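Local structure of cytochrome P450 RhF (Acinetobacter radioresistens, 6RO8) at residues A[84-89]-A[338-343]; A[294-297]-A[302-305]. The protein probably acts as a heme-dependent monooxygenase, this chain being the heme domain of a longer natural protein that also has a 2Fe-2S ferredoxin-like part. One frame throughout, in Å; residues are numbered along the deposited sequence.

Interaction 1: A[84-89]-A[338-343]; sequences ACNALE and GDKLFL
Lys340 NZ is gripped by two side chains: the carboxylate of Glu89 across the contact, and OE1 of Gln323 on the neighbouring strand. With Glu89 it makes a salt bridge whose main bond, Lys340 NZ to Glu89 OE1, is 3.1 Å long. The ammonium comes to the syn side of that oxygen, 15° off the carboxylate plane, so it also lies close to the second oxygen, and a weak bond of 3.3 Å joins Lys340 NZ to Glu89 OE2. The two side chains meet at roughly a right angle. Glu89 runs out extended from its backbone, while the lysine chain is straight as far as CE and then bends (chi4 -81°), which turns NZ onto the acid. The paired charges probably favour the ionised form of both groups.

Farther back along the lysine, Asn86 slides past in the opposite direction, its ND2 4.2 Å from Lys340 CB. This is a loose touch; the same amide nitrogen gives a weak hydrogen bond to the carbonyl of Arg322, a heme-binding residue.

The loop itself is compact. Two successive type I turns, closed by Ala87 N to Ala84 O at 2.8 Å and Glu89 N to Asn86 O at 3.0 Å, bring Asn86 and Glu89 round to face the strand. Arg321 bonds to the carbonyl of Glu89.

In the P450 fold this is where the chain leaves the edge strand 82-83 of the five-stranded sheet on its way to helix 96-104. The loop reaches past strand 320-324 to strand 340-343, which pairs parallel with strand 63-66 and antiparallel with strand 320-324, and Tyr63 touches Asn86, Glu89 and Lys340 together.

Interaction 2: A[294-297]-A[302-305]; sequences KKIC and LIPG
Ile296 meets Leu302 and Ile303 at the short connection between two consecutive helices, 290-298 and 303-314, which by their place in the P450 fold are the J and K helices. The contact is between apolar side chains, with no hydrogen bond from one segment to the other. The backbones come nearest at Ile296 and Leu302, whose CA atoms are 6.2 Å apart.

Ile296 does most of the work by using its two branches separately. Its CG2 methyl rests against the longer arm of Ile303, 3.6 Å from Ile303 CG1 and 3.8 Å from Ile303 CD1, the two side chains crossing at about a right angle. The arm of Ile303 is fully stretched (chi2 179°), which lays both of its carbons along that one methyl. The other branch bends at its end (chi2 -48°) and carries Ile296 CD1 to 4.1 Å from Leu302 CB. Both isoleucines are buried, with helix 384-401 packed against them: Ser399 touches Ile296, while Cys392 and Glu396 touch Ile303. Ile363, from a loop, adds to the apolar neighbourhood of Ile296 and Leu302.

Lys295 brings in the aliphatic base of a charged residue and its backbone at the more open margin. Leu302 CD1 lies 4.1 Å from Lys295 O and 4.4 Å from Lys295 CB.

In the fold
Interactions 1 and 2 lie on opposite sides of the chain's centre, their own centres about 37 Å apart, and share no secondary-structure element. Both are partly buried. Interaction 1 belongs to the beta-rich part of the fold and joins residues far apart in sequence; its charged pair, Glu89 and Lys340, is partly exposed, while the buried Asn86 lies close to the heme-binding Arg322. Interaction 2 belongs to the helical part, spans a short connection between consecutive helices and relies on branched apolar side chains, away from the annotated sites. Along the chain, 294-297 and 302-305 both fall between 84-89 and 338-343, so the long-range contact brackets the local one.

Interaction 1: A[84-89]-A[338-343]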
loop_
_atom_site.group_PDB
_atom_site.type_symbol
_atom_site.label_atom_id
_atom_site.label_comp_id
_atom_site.label_asym_id
_atom_site.label_seq_id
_atom_site.Cartn_x
_atom_site.Cartn_y
_atom_site.Cartn_z
ATOM N N ALA A 84 7.179 -9.057 11.408
ATOM C CA ALA A 84 7.122 -8.073 10.348
ATOM C C ALA A 84 8.490 -7.576 9.920
ATOM O O ALA A 84 8.556 -6.660 9.096
ATOM C CB ALA A 84 6.270 -6.884 10.804
ATOM N N CYS A 85 9.575 -8.157 10.453
ATOM C CA CYS A 85 10.905 -7.575 10.276
ATOM C C CYS A 85 11.262 -7.412 8.804
ATOM O O CYS A 85 11.877 -6.411 8.420
ATOM C CB CYS A 85 11.948 -8.416 11.007
ATOM S SG CYS A 85 12.144 -10.136 10.449
ATOM N N ASN A 86 10.823 -8.330 7.959
ATOM C CA ASN A 86 11.122 -8.242 6.543
ATOM C C ASN A 86 10.121 -7.395 5.758
ATOM O O ASN A 86 10.256 -7.308 4.534
ATOM C CB ASN A 86 11.184 -9.649 5.938
ATOM C CG ASN A 86 9.846 -10.360 5.994
ATOM O OD1 ASN A 86 8.992 -10.045 6.834
ATOM N ND2 ASN A 86 9.640 -11.295 5.084
ATOM N N ALA A 87 9.143 -6.750 6.410
ATOM C CA ALA A 87 8.081 -6.083 5.656
ATOM C C ALA A 87 8.615 -4.977 4.750
ATOM O O ALA A 87 7.986 -4.664 3.732
ATOM C CB ALA A 87 7.012 -5.522 6.600
ATOM N N LEU A 88 9.755 -4.372 5.095
ATOM C CA LEU A 88 10.351 -3.335 4.256
ATOM C C LEU A 88 11.721 -3.746 3.732
ATOM O O LEU A 88 12.472 -2.909 3.212
ATOM C CB LEU A 88 10.450 -2.015 5.015
ATOM C CG LEU A 88 9.142 -1.405 5.522
ATOM C CD1 LEU A 88 9.483 -0.203 6.384
ATOM C CD2 LEU A 88 8.157 -1.024 4.359
ATOM N N GLU A 89 12.037 -5.030 3.838
ATOM C CA GLU A 89 13.302 -5.564 3.372
ATOM C C GLU A 89 13.376 -5.570 1.851
ATOM O O GLU A 89 12.383 -5.807 1.160
ATOM C CB GLU A 89 13.455 -6.970 3.934
ATOM C CG GLU A 89 14.654 -7.782 3.491
ATOM C CD GLU A 89 14.542 -9.186 4.018
ATOM O OE1 GLU A 89 13.987 -10.047 3.304
ATOM O OE2 GLU A 89 14.958 -9.416 5.168
ATOM N N GLY A 338 13.348 -18.431 10.017
ATOM C CA GLY A 338 13.977 -17.728 8.919
ATOM C C GLY A 338 13.285 -17.863 7.575
ATOM O O GLY A 338 13.684 -17.173 6.626
ATOM N N ASP A 339 12.282 -18.734 7.453
ATOM C CA ASP A 339 11.500 -18.793 6.225
ATOM C C ASP A 339 10.781 -17.471 6.005
ATOM O O ASP A 339 10.209 -16.895 6.937
ATOM C CB ASP A 339 10.468 -19.913 6.297
ATOM C CG ASP A 339 11.032 -21.256 5.925
ATOM O OD1 ASP A 339 12.104 -21.296 5.292
ATOM O OD2 ASP A 339 10.403 -22.270 6.282
ATOM N N LYS A 340 10.785 -17.004 4.761
ATOM C CA LYS A 340 10.075 -15.788 4.388
ATOM C C LYS A 340 8.754 -16.146 3.721
ATOM O O LYS A 340 8.699 -17.060 2.892
ATOM C CB LYS A 340 10.938 -14.926 3.469
ATOM C CG LYS A 340 12.220 -14.472 4.158
ATOM C CD LYS A 340 13.138 -13.720 3.227
ATOM C CE LYS A 340 14.563 -13.689 3.772
ATOM N NZ LYS A 340 14.754 -12.646 4.801
ATOM N N LEU A 341 7.699 -15.420 4.087
ATOM C CA LEU A 341 6.343 -15.687 3.621
ATOM C C LEU A 341 5.792 -14.478 2.875
ATOM O O LEU A 341 5.908 -13.336 3.348
ATOM C CB LEU A 341 5.422 -16.019 4.798
ATOM C CG LEU A 341 5.977 -16.931 5.903
ATOM C CD1 LEU A 341 4.874 -17.242 6.914
ATOM C CD2 LEU A 341 6.503 -18.208 5.310
ATOM N N PHE A 342 5.179 -14.732 1.720
ATOM C CA PHE A 342 4.311 -13.761 1.054
ATOM C C PHE A 342 2.872 -14.052 1.445
ATOM O O PHE A 342 2.355 -15.140 1.170
ATOM C CB PHE A 342 4.465 -13.813 -0.466
ATOM C CG PHE A 342 5.378 -12.764 -1.002
ATOM C CD1 PHE A 342 5.084 -11.421 -0.809
ATOM C CD2 PHE A 342 6.540 -13.107 -1.659
ATOM C CE1 PHE A 342 5.938 -10.441 -1.285
ATOM C CE2 PHE A 342 7.401 -12.140 -2.127
ATOM C CZ PHE A 342 7.103 -10.805 -1.940
ATOM N N LEU A 343 2.245 -13.102 2.119
ATOM C CA LEU A 343 0.817 -13.178 2.428
ATOM C C LEU A 343 0.082 -12.486 1.289
ATOM O O LEU A 343 0.007 -11.254 1.265
ATOM C CB LEU A 343 0.516 -12.492 3.757
ATOM C CG LEU A 343 0.840 -13.206 5.075
ATOM C CD1 LEU A 343 2.287 -13.654 5.160
ATOM C CD2 LEU A 343 0.459 -12.324 6.270
#

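Interaction 2: A[294-297]-A[302-305]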
loop_
_atom_site.group_PDB
_atom_site.type_symbol
_atom_site.label_atom_id
_atom_site.label_comp_id
_atom_site.label_asym_id
_atom_site.label_seq_id
_atom_site.Cartn_x
_atom_site.Cartn_y
_atom_site.Cartn_z
ATOM N N LYS A 294 -24.160 4.263 -11.905
ATOM C CA LYS A 294 -25.338 5.095 -11.716
ATOM C C LYS A 294 -26.021 4.792 -10.400
ATOM O O LYS A 294 -26.676 5.675 -9.842
ATOM C CB LYS A 294 -26.292 4.960 -12.907
ATOM C CG LYS A 294 -25.719 5.616 -14.190
ATOM C CD LYS A 294 -26.421 6.988 -14.550
ATOM C CE LYS A 294 -25.357 7.968 -15.125
ATOM N NZ LYS A 294 -24.628 7.455 -16.350
ATOM N N LYS A 295 -25.852 3.578 -9.870
ATOM C CA LYS A 295 -26.259 3.340 -8.492
ATOM C C LYS A 295 -25.498 4.255 -7.535
ATOM O O LYS A 295 -26.098 4.835 -6.616
ATOM C CB LYS A 295 -26.070 1.871 -8.113
ATOM C CG LYS A 295 -27.381 1.107 -7.978
ATOM C CD LYS A 295 -27.215 -0.420 -8.067
ATOM C CE LYS A 295 -27.174 -0.887 -9.507
ATOM N NZ LYS A 295 -28.534 -0.903 -10.116
ATOM N N ILE A 296 -24.180 4.417 -7.757
ATOM C CA ILE A 296 -23.382 5.390 -7.004
ATOM C C ILE A 296 -23.859 6.816 -7.284
ATOM O O ILE A 296 -24.055 7.618 -6.358
ATOM C CB ILE A 296 -21.882 5.250 -7.344
ATOM C CG1 ILE A 296 -21.317 3.862 -6.995
ATOM C CG2 ILE A 296 -21.084 6.395 -6.705
ATOM C CD1 ILE A 296 -21.665 3.344 -5.625
ATOM N N CYS A 297 -24.026 7.164 -8.567
ATOM C CA CYS A 297 -24.526 8.496 -8.907
ATOM C C CYS A 297 -25.871 8.767 -8.242
ATOM O O CYS A 297 -26.106 9.863 -7.725
ATOM C CB CYS A 297 -24.662 8.655 -10.422
ATOM S SG CYS A 297 -23.096 8.796 -11.324
ATOM N N LEU A 302 -24.180 4.900 -0.830
ATOM C CA LEU A 302 -23.521 3.619 -1.070
ATOM C C LEU A 302 -22.008 3.725 -1.197
ATOM O O LEU A 302 -21.331 2.692 -1.213
ATOM C CB LEU A 302 -24.063 2.966 -2.338
ATOM C CG LEU A 302 -25.557 2.690 -2.401
ATOM C CD1 LEU A 302 -25.864 1.947 -3.680
ATOM C CD2 LEU A 302 -25.905 1.864 -1.195
ATOM N N ILE A 303 -21.459 4.930 -1.299
ATOM C CA ILE A 303 -20.047 5.052 -1.656
ATOM C C ILE A 303 -19.124 4.399 -0.639
ATOM O O ILE A 303 -18.233 3.631 -1.051
ATOM C CB ILE A 303 -19.707 6.540 -1.924
ATOM C CG1 ILE A 303 -20.402 6.959 -3.218
ATOM C CG2 ILE A 303 -18.179 6.725 -1.989
ATOM C CD1 ILE A 303 -20.204 8.419 -3.624
ATOM N N PRO A 304 -19.258 4.618 0.677
ATOM C CA PRO A 304 -18.335 3.935 1.616
ATOM C C PRO A 304 -18.336 2.427 1.467
ATOM O O PRO A 304 -17.255 1.829 1.362
ATOM C CB PRO A 304 -18.843 4.376 2.994
ATOM C CG PRO A 304 -19.547 5.692 2.732
ATOM C CD PRO A 304 -20.181 5.542 1.375
ATOM N N GLY A 305 -19.516 1.793 1.449
ATOM C CA GLY A 305 -19.584 0.353 1.251
ATOM C C GLY A 305 -19.025 -0.074 -0.089
ATOM O O GLY A 305 -18.430 -1.151 -0.209
#